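Local structure of protein kinase domain-containing protein (Chaetomium thermophilum, 6Z3U) at residues T102-Y107 against K122-Q127; P152-L157 against T205-W210. The protein probably phosphorylates serine and threonine residues of proteins with ATP, including the RNA polymerase II C-terminal repeats, as the cyclin-dependent kinase of a CAK complex. All coordinates share one frame; numbering follows the deposited sequence.

Contact 1. Residues T102-Y107 against K122-Q127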
loop_
_atom_site.group_PDB
_atom_site.type_symbol
_atom_site.label_atom_id
_atom_site.label_comp_id
_atom_site.label_asym_id
_atom_site.label_seq_id
_atom_site.Cartn_x
_atom_site.Cartn_y
_atom_site.Cartn_z
ATOM N N THR B 102 22.634 3.899 9.268
ATOM C CA THR B 102 21.789 4.421 10.336
ATOM C C THR B 102 20.330 4.034 10.138
ATOM O O THR B 102 19.612 3.804 11.117
ATOM C CB THR B 102 21.921 5.945 10.408
ATOM O OG1 THR B 102 21.515 6.521 9.160
ATOM C CG2 THR B 102 23.358 6.348 10.702
ATOM N N TYR B 103 19.873 3.958 8.886
ATOM C CA TYR B 103 18.487 3.586 8.625
ATOM C C TYR B 103 18.285 2.081 8.751
ATOM O O TYR B 103 17.314 1.633 9.374
ATOM C CB TYR B 103 18.068 4.082 7.236
ATOM C CG TYR B 103 16.966 3.275 6.571
ATOM C CD1 TYR B 103 15.643 3.384 6.988
ATOM C CD2 TYR B 103 17.247 2.418 5.511
ATOM C CE1 TYR B 103 14.633 2.650 6.377
ATOM C CE2 TYR B 103 16.243 1.681 4.895
ATOM C CZ TYR B 103 14.938 1.802 5.331
ATOM O OH TYR B 103 13.939 1.074 4.723
ATOM N N ALA B 104 19.195 1.286 8.191
ATOM C CA ALA B 104 19.043 -0.160 8.194
ATOM C C ALA B 104 20.411 -0.823 8.163
ATOM O O ALA B 104 21.406 -0.228 7.741
ATOM C CB ALA B 104 18.202 -0.636 7.002
ATOM N N ASN B 105 20.443 -2.074 8.618
ATOM C CA ASN B 105 21.615 -2.933 8.525
ATOM C C ASN B 105 21.217 -4.202 7.788
ATOM O O ASN B 105 20.182 -4.802 8.095
ATOM C CB ASN B 105 22.180 -3.275 9.907
ATOM C CG ASN B 105 22.904 -2.105 10.548
ATOM O OD1 ASN B 105 23.290 -1.153 9.871
ATOM N ND2 ASN B 105 23.098 -2.177 11.860
ATOM N N VAL B 106 22.032 -4.600 6.816
ATOM C CA VAL B 106 21.764 -5.760 5.978
ATOM C C VAL B 106 22.678 -6.897 6.411
ATOM O O VAL B 106 23.886 -6.699 6.581
ATOM C CB VAL B 106 21.974 -5.434 4.490
ATOM C CG1 VAL B 106 21.472 -6.578 3.627
ATOM C CG2 VAL B 106 21.286 -4.129 4.136
ATOM N N TYR B 107 22.104 -8.087 6.572
ATOM C CA TYR B 107 22.854 -9.271 6.960
ATOM C C TYR B 107 22.545 -10.407 5.998
ATOM O O TYR B 107 21.410 -10.547 5.534
ATOM C CB TYR B 107 22.514 -9.712 8.388
ATOM C CG TYR B 107 22.792 -8.674 9.452
ATOM C CD1 TYR B 107 24.043 -8.582 10.047
ATOM C CD2 TYR B 107 21.801 -7.796 9.870
ATOM C CE1 TYR B 107 24.302 -7.641 11.023
ATOM C CE2 TYR B 107 22.050 -6.851 10.846
ATOM C CZ TYR B 107 23.302 -6.778 11.419
ATOM O OH TYR B 107 23.560 -5.840 12.391
ATOM N N LYS B 122 17.262 -7.331 6.208
ATOM C CA LYS B 122 17.442 -5.907 6.440
ATOM C C LYS B 122 16.867 -5.579 7.812
ATOM O O LYS B 122 15.660 -5.723 8.034
ATOM C CB LYS B 122 16.761 -5.071 5.358
ATOM C CG LYS B 122 16.932 -3.564 5.556
ATOM C CD LYS B 122 16.056 -2.739 4.618
ATOM C CE LYS B 122 16.585 -2.731 3.199
ATOM N NZ LYS B 122 15.767 -1.839 2.328
ATOM N N LYS B 123 17.727 -5.151 8.727
ATOM C CA LYS B 123 17.313 -4.799 10.081
ATOM C C LYS B 123 17.106 -3.292 10.092
ATOM O O LYS B 123 18.064 -2.518 10.151
ATOM C CB LYS B 123 18.342 -5.236 11.115
ATOM C CG LYS B 123 17.914 -4.969 12.551
ATOM C CD LYS B 123 18.700 -5.823 13.533
ATOM C CE LYS B 123 18.171 -5.672 14.949
ATOM N NZ LYS B 123 18.795 -6.649 15.886
ATOM N N ILE B 124 15.845 -2.883 10.032
ATOM C CA ILE B 124 15.488 -1.471 10.023
ATOM C C ILE B 124 15.527 -0.970 11.459
ATOM O O ILE B 124 14.827 -1.496 12.331
ATOM C CB ILE B 124 14.105 -1.250 9.397
ATOM C CG1 ILE B 124 14.061 -1.828 7.981
ATOM C CG2 ILE B 124 13.770 0.237 9.365
ATOM C CD1 ILE B 124 12.665 -1.903 7.397
ATOM N N LYS B 125 16.347 0.043 11.712
ATOM C CA LYS B 125 16.441 0.616 13.050
ATOM C C LYS B 125 15.232 1.523 13.217
ATOM O O LYS B 125 15.239 2.679 12.785
ATOM C CB LYS B 125 17.753 1.367 13.228
ATOM C CG LYS B 125 18.984 0.519 12.938
ATOM C CD LYS B 125 20.270 1.238 13.324
ATOM C CE LYS B 125 21.496 0.382 13.034
ATOM N NZ LYS B 125 22.742 0.960 13.612
ATOM N N VAL B 126 14.181 0.983 13.844
ATOM C CA VAL B 126 12.927 1.715 14.014
ATOM C C VAL B 126 13.176 3.097 14.595
ATOM O O VAL B 126 12.400 4.030 14.349
ATOM C CB VAL B 126 11.954 0.887 14.886
ATOM C CG1 VAL B 126 11.272 1.749 15.951
ATOM C CG2 VAL B 126 10.911 0.206 14.004
ATOM N N GLN B 127 14.255 3.262 15.357
ATOM C CA GLN B 127 14.640 4.559 15.906
ATOM C C GLN B 127 15.864 5.020 15.116
ATOM O O GLN B 127 16.988 4.588 15.386
ATOM C CB GLN B 127 14.924 4.477 17.406
ATOM C CG GLN B 127 15.863 3.354 17.858
ATOM C CD GLN B 127 15.163 2.021 18.061
ATOM O OE1 GLN B 127 14.000 1.970 18.464
ATOM N NE2 GLN B 127 15.887 0.932 17.815
#
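Thr-102 meets Lys-125 through its backbone alone: its carbonyl O lies 3.4 Å from Lys-125 CD, while its CB points away from the other segment. At Tyr-103 the carbonyl accepts the first backbone bond between the segments, just past the strand ends, from Lys-125 N to Tyr-103 O at 3.0 Å. The ring has CG anti to the backbone N (chi1 153°) and runs alongside Ile-124 in the same direction, with Tyr-103 CE1 3.9 Å from Ile-124 CG2; the apolar flank suits the branched isoleucine. The ring also touches Asp-137 and Glu-141 of helix 136-148. Ala-104 follows in a non-hydrogen-bonded pair with Ile-124, and its methyl is small enough to let the Lys-122 chain pass, Ala-104 CB standing 3.5 Å from Lys-122 CG. Asn-105 pairs with Lys-123 by two backbone bonds: Asn-105 N to Lys-123 O at 2.9 Å, and Lys-123 N to Asn-105 O, whose N-H...O angle is 175°. Beyond the strand end, the extended Lys-125 crosses the Asn-105 side chain obliquely, its CE 3.8 Å from Asn-105 CG; with an alanine here, the Asn-105 side chain would probably lose the methylene chain that crosses it, and the Thr-102 carbonyl much of its aliphatic neighbour. Val-106 pairs with Lys-122, and Tyr-107 takes Lys-123 CB at its ring edge, 4.1 Å from Tyr-107 CE2. Lys-122, bent at its third torsion (chi3 -75°), carries NZ to a salt bridge with Glu-141. This is the antiparallel hairpin of the kinase N-terminal lobe, where the end of the glycine-rich loop, predicted to bind ATP, joins the strand of Lys-122, whose pair with Glu-141 is characteristic of an inward-placed helix 136-148.

Contact 2. Residues P152-L157 against T205-W210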
loop_
_atom_site.group_PDB
_atom_site.type_symbol
_atom_site.label_atom_id
_atom_site.label_comp_id
_atom_site.label_asym_id
_atom_site.label_seq_id
_atom_site.Cartn_x
_atom_site.Cartn_y
_atom_site.Cartn_z
ATOM N N PRO B 152 8.690 -11.348 -11.068
ATOM C CA PRO B 152 10.119 -11.704 -11.087
ATOM C C PRO B 152 11.059 -10.511 -11.098
ATOM O O PRO B 152 12.245 -10.682 -10.792
ATOM C CB PRO B 152 10.266 -12.526 -12.378
ATOM C CG PRO B 152 8.870 -12.865 -12.804
ATOM C CD PRO B 152 8.012 -11.753 -12.312
ATOM N N ASN B 153 10.584 -9.319 -11.462
ATOM C CA ASN B 153 11.425 -8.130 -11.534
ATOM C C ASN B 153 11.150 -7.150 -10.397
ATOM O O ASN B 153 11.502 -5.970 -10.501
ATOM C CB ASN B 153 11.236 -7.445 -12.886
ATOM C CG ASN B 153 11.595 -8.349 -14.044
ATOM O OD1 ASN B 153 10.737 -8.733 -14.838
ATOM N ND2 ASN B 153 12.872 -8.699 -14.145
ATOM N N ILE B 154 10.527 -7.612 -9.315
ATOM C CA ILE B 154 10.349 -6.826 -8.100
ATOM C C ILE B 154 10.970 -7.612 -6.955
ATOM O O ILE B 154 10.702 -8.810 -6.804
ATOM C CB ILE B 154 8.866 -6.530 -7.811
ATOM C CG1 ILE B 154 8.208 -5.816 -8.996
ATOM C CG2 ILE B 154 8.738 -5.680 -6.551
ATOM C CD1 ILE B 154 8.603 -4.365 -9.144
ATOM N N ILE B 155 11.794 -6.939 -6.149
ATOM C CA ILE B 155 12.470 -7.620 -5.051
ATOM C C ILE B 155 11.434 -8.278 -4.157
ATOM O O ILE B 155 10.460 -7.644 -3.723
ATOM C CB ILE B 155 13.354 -6.636 -4.272
ATOM C CG1 ILE B 155 14.207 -7.389 -3.251
ATOM C CG2 ILE B 155 12.504 -5.585 -3.572
ATOM C CD1 ILE B 155 15.211 -6.516 -2.543
ATOM N N GLY B 156 11.620 -9.567 -3.881
ATOM C CA GLY B 156 10.642 -10.330 -3.137
ATOM C C GLY B 156 10.823 -10.175 -1.635
ATOM O O GLY B 156 11.919 -10.373 -1.115
ATOM N N LEU B 157 9.735 -9.825 -0.959
ATOM C CA LEU B 157 9.713 -9.768 0.503
ATOM C C LEU B 157 9.309 -11.151 1.002
ATOM O O LEU B 157 8.139 -11.534 0.934
ATOM C CB LEU B 157 8.759 -8.684 0.987
ATOM C CG LEU B 157 8.673 -8.491 2.501
ATOM C CD1 LEU B 157 10.014 -8.075 3.074
ATOM C CD2 LEU B 157 7.615 -7.466 2.844
ATOM N N THR B 205 11.039 -2.322 -17.554
ATOM C CA THR B 205 9.718 -1.962 -18.056
ATOM C C THR B 205 8.645 -2.885 -17.488
ATOM O O THR B 205 7.549 -2.432 -17.139
ATOM C CB THR B 205 9.708 -1.999 -19.584
ATOM O OG1 THR B 205 10.732 -1.135 -20.091
ATOM C CG2 THR B 205 8.365 -1.543 -20.131
ATOM N N ARG B 206 8.948 -4.179 -17.364
ATOM C CA ARG B 206 7.984 -5.088 -16.753
ATOM C C ARG B 206 7.757 -4.740 -15.287
ATOM O O ARG B 206 6.626 -4.812 -14.793
ATOM C CB ARG B 206 8.451 -6.536 -16.889
ATOM C CG ARG B 206 8.379 -7.097 -18.300
ATOM C CD ARG B 206 8.633 -8.601 -18.298
ATOM N NE ARG B 206 8.539 -9.187 -19.632
ATOM C CZ ARG B 206 9.571 -9.389 -20.447
ATOM N NH1 ARG B 206 10.803 -9.058 -20.074
ATOM N NH2 ARG B 206 9.367 -9.926 -21.643
ATOM N N ALA B 207 8.813 -4.332 -14.580
ATOM C CA ALA B 207 8.662 -3.967 -13.175
ATOM C C ALA B 207 7.744 -2.762 -13.023
ATOM O O ALA B 207 6.794 -2.788 -12.233
ATOM C CB ALA B 207 10.030 -3.686 -12.556
ATOM N N VAL B 208 8.005 -1.696 -13.782
ATOM C CA VAL B 208 7.157 -0.513 -13.683
ATOM C C VAL B 208 5.760 -0.811 -14.209
ATOM O O VAL B 208 4.770 -0.283 -13.691
ATOM C CB VAL B 208 7.798 0.674 -14.421
ATOM C CG1 VAL B 208 6.902 1.895 -14.349
ATOM C CG2 VAL B 208 9.149 0.987 -13.826
ATOM N N TRP B 209 5.647 -1.658 -15.234
ATOM C CA TRP B 209 4.322 -2.067 -15.686
ATOM C C TRP B 209 3.566 -2.768 -14.567
ATOM O O TRP B 209 2.380 -2.498 -14.344
ATOM C CB TRP B 209 4.434 -2.980 -16.905
ATOM C CG TRP B 209 3.141 -3.665 -17.251
ATOM C CD1 TRP B 209 2.112 -3.155 -17.988
ATOM C CD2 TRP B 209 2.741 -4.986 -16.864
ATOM N NE1 TRP B 209 1.099 -4.078 -18.088
ATOM C CE2 TRP B 209 1.460 -5.210 -17.405
ATOM C CE3 TRP B 209 3.343 -6.000 -16.113
ATOM C CZ2 TRP B 209 0.771 -6.404 -17.219
ATOM C CZ3 TRP B 209 2.658 -7.185 -15.930
ATOM C CH2 TRP B 209 1.385 -7.378 -16.480
ATOM N N TRP B 210 4.241 -3.660 -13.839
ATOM C CA TRP B 210 3.581 -4.383 -12.758
ATOM C C TRP B 210 3.195 -3.447 -11.619
ATOM O O TRP B 210 2.132 -3.609 -11.007
ATOM C CB TRP B 210 4.487 -5.502 -12.256
ATOM C CG TRP B 210 3.874 -6.328 -11.182
ATOM C CD1 TRP B 210 4.338 -6.489 -9.912
ATOM C CD2 TRP B 210 2.670 -7.097 -11.272
ATOM N NE1 TRP B 210 3.504 -7.320 -9.206
ATOM C CE2 TRP B 210 2.472 -7.707 -10.019
ATOM C CE3 TRP B 210 1.744 -7.331 -12.293
ATOM C CZ2 TRP B 210 1.385 -8.537 -9.758
ATOM C CZ3 TRP B 210 0.665 -8.155 -12.032
ATOM C CH2 TRP B 210 0.496 -8.749 -10.774
#
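Asn-153 and Ile-154 hold the loop against one face of helix 194-213, and Ala-207 is the small residue that lets them in. Its methyl faces the loop backbone, with Asn-153 O 3.4 Å from Ala-207 CB, and Asn-153 CB lies 4.0 Å from the same methyl. Farther out, the Asn-153 amide crosses over the start of Arg-206, its OD1 3.8 Å from Arg-206 CB, a contact of van der Waals kind. The other end of the amide is tied down: ND2 donates to Glu-233 OE2 and to Val-234 O, bonds that fix the rotation of the group and explain why an asparagine fits here.

Ile-154 sets CG1 anti to the carbonyl carbon (chi1 -57°), and a turn at chi2 (-74°) carries CD1 to the helix, 3.8 Å from Ala-207 CB and 3.9 Å from Ala-207 O. The link before it, Ile-154 CG1, touches the edge of the Trp-210 ring, 4.0 Å from Trp-210 CD1 and near the ring plane, with the two side chains at about a right angle. Trp-210 swings CG anti to its own nitrogen (chi1 -178°), bringing its five-membered ring to the loop; NE1 donates to Leu-148 O, the last residue of helix 136-148, and the indole stacks with His-151. A wide flat residue with a single N-H can thus pack and anchor at once. Arg-206 and Trp-210 also pack against residues of the RING-type protein chain.

The His-Pro-Asn-Ile sequence seated on a long helix is the familiar anchor of protein kinases, in which the loop after helix 136-148 docks onto helix 194-213 of the C-terminal lobe.

Contact 1 is centred on two neighbouring strands, 104-111 and 118-124, of the five-stranded antiparallel sheet of the N-terminal lobe, while contact 2 ties the loop leading into that sheet's edge strand 157-162 to helix 194-213 of the C-terminal lobe. They come in series along the chain, the first closing before the second opens. Their centres are about 23 Å apart and their nearest atoms about 7 Å, without touching. Helix 136-148 connects them: a residue near its middle is bound to contact 1 and its last residue to contact 2. One kinase domain thus has its predicted nucleotide-binding hairpin and its lobe-to-lobe anchor joined through a shared helix.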